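Cytochrome P450 RhF (Acinetobacter radioresistens, PDB 6RO8) probably works as a heme-dependent monooxygenase of the cytochrome P450 family, this chain being the heme domain of a longer protein that also carries an iron-sulfur ferredoxin part. Local coordinates at residues E48-L53 against S345-H350; L53-S58 against Y69-A74. All coordinates share one frame; numbering follows the deposited sequence.

Interaction 1 joins two helices far apart in sequence, while interaction 2 sets a strand against a helix only eleven residues further on. Their centres lie about 8 Å apart, and L53 belongs to both, standing where helix 47-52 gives way to strand 55-58. The two also touch directly: the stacked rings of F49 and F56 approach to 3.3 Å between F49 CD1 and F56 CE1, and A348 O lies 3.4 Å from Y69 CB. Neither contact reaches the heme. The side chain of H350 is about 14 Å from the porphyrin, and that of D71 about 11 Å from the side chain of heme-binding R322.

Interaction 1. Residues E48-L53 against S345-H350; sequences EFRAQL and SASANH
R50 carries this contact almost alone, reaching across from helix 47-52 to S347 and H350. Its NH1 donates a hydrogen bond to S347 OG, 3.3 Å long with an N-H...O angle of 156°; the oxygen sits near the guanidinium plane, tilted 15° out of it. Behind the charged end, CD rests 3.2 Å from S347 O, and the bend at chi3 turns the guanidinium across the end of the other helix, toward S347 and H350. NH2 serves the other side of the group. A water in the guanidinium plane accepts from R50 NH2 at 2.6 Å and passes a hydrogen bond on to H350 O. Above one face, toward its rim, lies H350 CB, 3.8 Å from R50 NH2, while the imidazole plane is turned 52° from the guanidinium.

Helix 345-349 directly follows strand 340-343 of the mixed sheet, the place of the short K' helix in the P450 fold. R50 joins helix 47-52, which runs ahead of the sheet's first strand, to this helix just after strand 340-343.

Further partners fix both sides. NH1 of R50 also bonds to A43 O, and S347 OG gives its proton to T67 O while accepting from the arginine. H350 is held at both ring nitrogens, ND1 by D359 OD1 and NE2 by H313 O; two acceptors are consistent with a protonated imidazole, whose charge D359 would favour even with R50 NH2 5.2 Å from H350 ND1.

Interaction 2. Residues L53-S58 against Y69-A74; sequences LPIFFS and YEDVKA
I55 and D71 meet head-on, the isoleucine reaching out from the start of strand 55-58 and the aspartate from the first turn of helix 69-77. The close part of the contact is the end of I55, whose CD1 lies 3.4 Å from D71 OD2. CG1 of I55 follows a little behind, 3.7 Å from the same D71 OD2. This is van der Waals packing of a methyl against a carboxylate, and no hydrogen bond joins the two segments. In I55, CG1 stands anti to the carbonyl carbon (chi1 -61°), which extends that branch and its CD1 toward the helix while CG2 takes the position anti to N.

P54 forms the looser side. Although its CB points toward the helix, the nearest approach is 4.3 Å, from P54 CB to D71 OD2, and the proline remains partly exposed where I55 and D71 are buried.

Strands 55-58 and 63-66 make the antiparallel hairpin at one margin of the mixed sheet, the beta1 sheet of P450s, and helix 69-77, in the place of the B helix, follows directly from the second strand. The helix thus lies back beside the beginning of the hairpin, where I55 and D71 meet.

On the packed side, I55 also touches W64 of the partner strand, as well as V330, V333 and F335 of the small two-stranded sheet, so the carboxylate sits at the border of a largely apolar cluster. Its second oxygen, D71 OD1, is hydrogen-bonded to S331 OG in the turn of that little sheet, which should help fix the rotation of the carboxylate and keep OD2 facing the isoleucine.

Interaction 1. Residues E48-L53 against S345-H350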
loop_
_atom_site.group_PDB
_atom_site.type_symbol
_atom_site.label_atom_id
_atom_site.label_comp_id
_atom_site.label_asym_id
_atom_site.label_seq_id
_atom_site.Cartn_x
_atom_site.Cartn_y
_atom_site.Cartn_z
ATOM N N GLU A 48 -1.440 -11.472 20.983
ATOM C CA GLU A 48 -1.597 -11.311 22.430
ATOM C C GLU A 48 -2.170 -9.941 22.763
ATOM O O GLU A 48 -2.980 -9.797 23.690
ATOM C CB GLU A 48 -0.259 -11.471 23.158
ATOM C CG GLU A 48 0.589 -12.687 22.845
ATOM C CD GLU A 48 2.056 -12.466 23.251
ATOM O OE1 GLU A 48 2.776 -11.692 22.567
ATOM O OE2 GLU A 48 2.481 -13.044 24.276
ATOM N N PHE A 49 -1.744 -8.916 22.020
ATOM C CA PHE A 49 -2.190 -7.557 22.306
ATOM C C PHE A 49 -3.659 -7.360 21.945
ATOM O O PHE A 49 -4.394 -6.699 22.690
ATOM C CB PHE A 49 -1.301 -6.550 21.578
ATOM C CG PHE A 49 0.113 -6.518 22.087
ATOM C CD1 PHE A 49 0.442 -5.764 23.206
ATOM C CD2 PHE A 49 1.110 -7.250 21.454
ATOM C CE1 PHE A 49 1.747 -5.728 23.678
ATOM C CE2 PHE A 49 2.426 -7.219 21.925
ATOM C CZ PHE A 49 2.743 -6.461 23.038
ATOM N N ARG A 50 -4.112 -7.915 20.811
ATOM C CA ARG A 50 -5.547 -7.916 20.546
ATOM C C ARG A 50 -6.305 -8.487 21.733
ATOM O O ARG A 50 -7.370 -7.979 22.103
ATOM C CB ARG A 50 -5.883 -8.707 19.271
ATOM C CG ARG A 50 -5.402 -8.051 17.997
ATOM C CD ARG A 50 -6.113 -8.568 16.742
ATOM N NE ARG A 50 -5.844 -9.972 16.427
ATOM C CZ ARG A 50 -4.709 -10.425 15.908
ATOM N NH1 ARG A 50 -3.718 -9.588 15.672
ATOM N NH2 ARG A 50 -4.566 -11.719 15.632
ATOM N N ALA A 51 -5.735 -9.499 22.374
ATOM C CA ALA A 51 -6.419 -10.199 23.450
ATOM C C ALA A 51 -6.443 -9.393 24.746
ATOM O O ALA A 51 -7.511 -9.213 25.341
ATOM C CB ALA A 51 -5.764 -11.557 23.685
ATOM N N GLN A 52 -5.280 -8.900 25.205
ATOM C CA GLN A 52 -5.167 -8.361 26.558
ATOM C C GLN A 52 -4.549 -6.968 26.666
ATOM O O GLN A 52 -4.365 -6.487 27.790
ATOM C CB GLN A 52 -4.359 -9.323 27.456
ATOM C CG GLN A 52 -4.740 -10.802 27.337
ATOM C CD GLN A 52 -6.003 -11.154 28.118
ATOM O OE1 GLN A 52 -6.486 -10.361 28.927
ATOM N NE2 GLN A 52 -6.555 -12.337 27.859
ATOM N N LEU A 53 -4.226 -6.301 25.551
ATOM C CA LEU A 53 -3.600 -4.980 25.622
ATOM C C LEU A 53 -3.782 -4.261 24.287
ATOM O O LEU A 53 -2.802 -3.890 23.628
ATOM C CB LEU A 53 -2.115 -5.105 25.996
ATOM C CG LEU A 53 -1.320 -3.824 26.329
ATOM C CD1 LEU A 53 -2.043 -2.978 27.323
ATOM C CD2 LEU A 53 0.102 -4.121 26.795
ATOM N N SER A 345 -3.702 -2.281 10.449
ATOM C CA SER A 345 -4.857 -2.854 9.763
ATOM C C SER A 345 -4.728 -4.363 9.544
ATOM O O SER A 345 -5.742 -5.068 9.545
ATOM C CB SER A 345 -5.082 -2.145 8.433
ATOM O OG SER A 345 -3.852 -1.865 7.813
ATOM N N ALA A 346 -3.511 -4.880 9.340
ATOM C CA ALA A 346 -3.328 -6.330 9.361
ATOM C C ALA A 346 -3.874 -6.932 10.651
ATOM O O ALA A 346 -4.526 -7.981 10.630
ATOM C CB ALA A 346 -1.849 -6.679 9.203
ATOM N N SER A 347 -3.630 -6.271 11.784
ATOM C CA SER A 347 -4.114 -6.766 13.065
ATOM C C SER A 347 -5.627 -6.675 13.147
ATOM O O SER A 347 -6.291 -7.592 13.651
ATOM C CB SER A 347 -3.477 -5.971 14.199
ATOM O OG SER A 347 -4.033 -6.356 15.432
ATOM N N ALA A 348 -6.181 -5.552 12.680
ATOM C CA ALA A 348 -7.622 -5.358 12.741
ATOM C C ALA A 348 -8.340 -6.380 11.876
ATOM O O ALA A 348 -9.451 -6.826 12.205
ATOM C CB ALA A 348 -7.975 -3.946 12.289
ATOM N N ASN A 349 -7.718 -6.751 10.751
ATOM C CA ASN A 349 -8.296 -7.719 9.837
ATOM C C ASN A 349 -8.194 -9.135 10.367
ATOM O O ASN A 349 -8.880 -10.023 9.841
ATOM C CB ASN A 349 -7.635 -7.612 8.470
ATOM C CG ASN A 349 -7.966 -6.302 7.769
ATOM O OD1 ASN A 349 -8.878 -5.572 8.191
ATOM N ND2 ASN A 349 -7.255 -6.010 6.667
ATOM N N HIS A 350 -7.383 -9.361 11.405
ATOM C CA HIS A 350 -7.332 -10.653 12.070
ATOM C C HIS A 350 -7.969 -10.596 13.448
ATOM O O HIS A 350 -7.693 -11.453 14.296
ATOM C CB HIS A 350 -5.893 -11.136 12.147
ATOM C CG HIS A 350 -5.369 -11.636 10.841
ATOM N ND1 HIS A 350 -5.139 -12.970 10.592
ATOM C CD2 HIS A 350 -5.062 -10.981 9.697
ATOM C CE1 HIS A 350 -4.687 -13.115 9.361
ATOM N NE2 HIS A 350 -4.646 -11.926 8.789
HETATM O O HOH W 1 -6.671 -13.258 15.601
#

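Interaction 2. Residues L53-S58 against Y69-A74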
loop_
_atom_site.group_PDB
_atom_site.type_symbol
_atom_site.label_atom_id
_atom_site.label_comp_id
_atom_site.label_asym_id
_atom_site.label_seq_id
_atom_site.Cartn_x
_atom_site.Cartn_y
_atom_site.Cartn_z
ATOM N N LEU A 53 -4.226 -6.301 25.551
ATOM C CA LEU A 53 -3.600 -4.980 25.622
ATOM C C LEU A 53 -3.782 -4.261 24.287
ATOM O O LEU A 53 -2.802 -3.890 23.628
ATOM C CB LEU A 53 -2.115 -5.105 25.996
ATOM C CG LEU A 53 -1.320 -3.824 26.329
ATOM C CD1 LEU A 53 -2.043 -2.978 27.323
ATOM C CD2 LEU A 53 0.102 -4.121 26.795
ATOM N N PRO A 54 -5.035 -4.016 23.892
ATOM C CA PRO A 54 -5.331 -3.702 22.479
ATOM C C PRO A 54 -4.719 -2.411 21.985
ATOM O O PRO A 54 -4.377 -2.307 20.801
ATOM C CB PRO A 54 -6.864 -3.640 22.452
ATOM C CG PRO A 54 -7.298 -4.343 23.687
ATOM C CD PRO A 54 -6.251 -4.088 24.710
ATOM N N ILE A 55 -4.594 -1.419 22.848
ATOM C CA ILE A 55 -3.951 -0.159 22.517
ATOM C C ILE A 55 -2.818 0.055 23.503
ATOM O O ILE A 55 -3.028 -0.002 24.719
ATOM C CB ILE A 55 -4.935 1.021 22.563
ATOM C CG1 ILE A 55 -6.060 0.808 21.538
ATOM C CG2 ILE A 55 -4.179 2.321 22.348
ATOM C CD1 ILE A 55 -7.306 1.631 21.783
ATOM N N PHE A 56 -1.618 0.273 22.987
ATOM C CA PHE A 56 -0.479 0.474 23.863
ATOM C C PHE A 56 0.495 1.406 23.168
ATOM O O PHE A 56 0.460 1.569 21.948
ATOM C CB PHE A 56 0.171 -0.866 24.229
ATOM C CG PHE A 56 0.753 -1.592 23.049
ATOM C CD1 PHE A 56 -0.028 -2.474 22.306
ATOM C CD2 PHE A 56 2.087 -1.394 22.683
ATOM C CE1 PHE A 56 0.497 -3.139 21.223
ATOM C CE2 PHE A 56 2.620 -2.059 21.596
ATOM C CZ PHE A 56 1.817 -2.944 20.867
ATOM N N PHE A 57 1.348 2.041 23.958
ATOM C CA PHE A 57 2.361 2.934 23.420
ATOM C C PHE A 57 3.703 2.214 23.337
ATOM O O PHE A 57 4.184 1.661 24.334
ATOM C CB PHE A 57 2.504 4.205 24.257
ATOM C CG PHE A 57 3.434 5.191 23.646
ATOM C CD1 PHE A 57 3.021 5.960 22.567
ATOM C CD2 PHE A 57 4.747 5.319 24.104
ATOM C CE1 PHE A 57 3.881 6.856 21.961
ATOM C CE2 PHE A 57 5.620 6.228 23.500
ATOM C CZ PHE A 57 5.184 6.991 22.427
ATOM N N SER A 58 4.306 2.226 22.155
ATOM C CA SER A 58 5.630 1.656 21.965
ATOM C C SER A 58 6.659 2.784 22.051
ATOM O O SER A 58 6.660 3.710 21.228
ATOM C CB SER A 58 5.726 0.910 20.636
ATOM O OG SER A 58 7.076 0.558 20.339
ATOM N N TYR A 69 -10.086 -4.217 15.558
ATOM C CA TYR A 69 -10.855 -3.785 14.394
ATOM C C TYR A 69 -11.683 -2.537 14.696
ATOM O O TYR A 69 -11.654 -1.561 13.937
ATOM C CB TYR A 69 -11.747 -4.927 13.894
ATOM C CG TYR A 69 -12.594 -4.537 12.692
ATOM C CD1 TYR A 69 -12.118 -4.699 11.397
ATOM C CD2 TYR A 69 -13.854 -3.976 12.857
ATOM C CE1 TYR A 69 -12.870 -4.329 10.317
ATOM C CE2 TYR A 69 -14.612 -3.596 11.775
ATOM C CZ TYR A 69 -14.122 -3.786 10.508
ATOM O OH TYR A 69 -14.885 -3.409 9.423
ATOM N N GLU A 70 -12.430 -2.540 15.803
ATOM C CA GLU A 70 -13.291 -1.395 16.087
ATOM C C GLU A 70 -12.482 -0.127 16.363
ATOM O O GLU A 70 -12.854 0.956 15.899
ATOM C CB GLU A 70 -14.222 -1.707 17.255
ATOM C CG GLU A 70 -15.395 -2.622 16.918
ATOM C CD GLU A 70 -16.257 -2.126 15.750
ATOM O OE1 GLU A 70 -16.293 -0.903 15.483
ATOM O OE2 GLU A 70 -16.911 -2.971 15.096
ATOM N N ASP A 71 -11.370 -0.232 17.102
ATOM C CA ASP A 71 -10.546 0.948 17.365
ATOM C C ASP A 71 -9.991 1.528 16.071
ATOM O O ASP A 71 -10.085 2.741 15.833
ATOM C CB ASP A 71 -9.383 0.617 18.307
ATOM C CG ASP A 71 -9.824 0.073 19.651
ATOM O OD1 ASP A 71 -10.888 0.495 20.156
ATOM O OD2 ASP A 71 -9.080 -0.775 20.204
ATOM N N VAL A 72 -9.382 0.671 15.229
ATOM C CA VAL A 72 -8.785 1.145 13.981
ATOM C C VAL A 72 -9.845 1.812 13.107
ATOM O O VAL A 72 -9.627 2.899 12.558
ATOM C CB VAL A 72 -8.079 -0.014 13.249
ATOM C CG1 VAL A 72 -7.669 0.393 11.799
ATOM C CG2 VAL A 72 -6.870 -0.508 14.067
ATOM N N LYS A 73 -11.025 1.196 13.003
ATOM C CA LYS A 73 -12.098 1.814 12.238
ATOM C C LYS A 73 -12.504 3.145 12.850
ATOM O O LYS A 73 -12.687 4.140 12.134
ATOM C CB LYS A 73 -13.298 0.870 12.148
ATOM C CG LYS A 73 -14.313 1.296 11.109
ATOM C CD LYS A 73 -15.142 0.131 10.604
ATOM C CE LYS A 73 -16.592 0.278 11.032
ATOM N NZ LYS A 73 -17.484 -0.599 10.216
ATOM N N ALA A 74 -12.633 3.190 14.175
ATOM C CA ALA A 74 -13.074 4.418 14.829
ATOM C C ALA A 74 -12.130 5.576 14.517
ATOM O O ALA A 74 -12.571 6.679 14.167
ATOM C CB ALA A 74 -13.177 4.188 16.328
#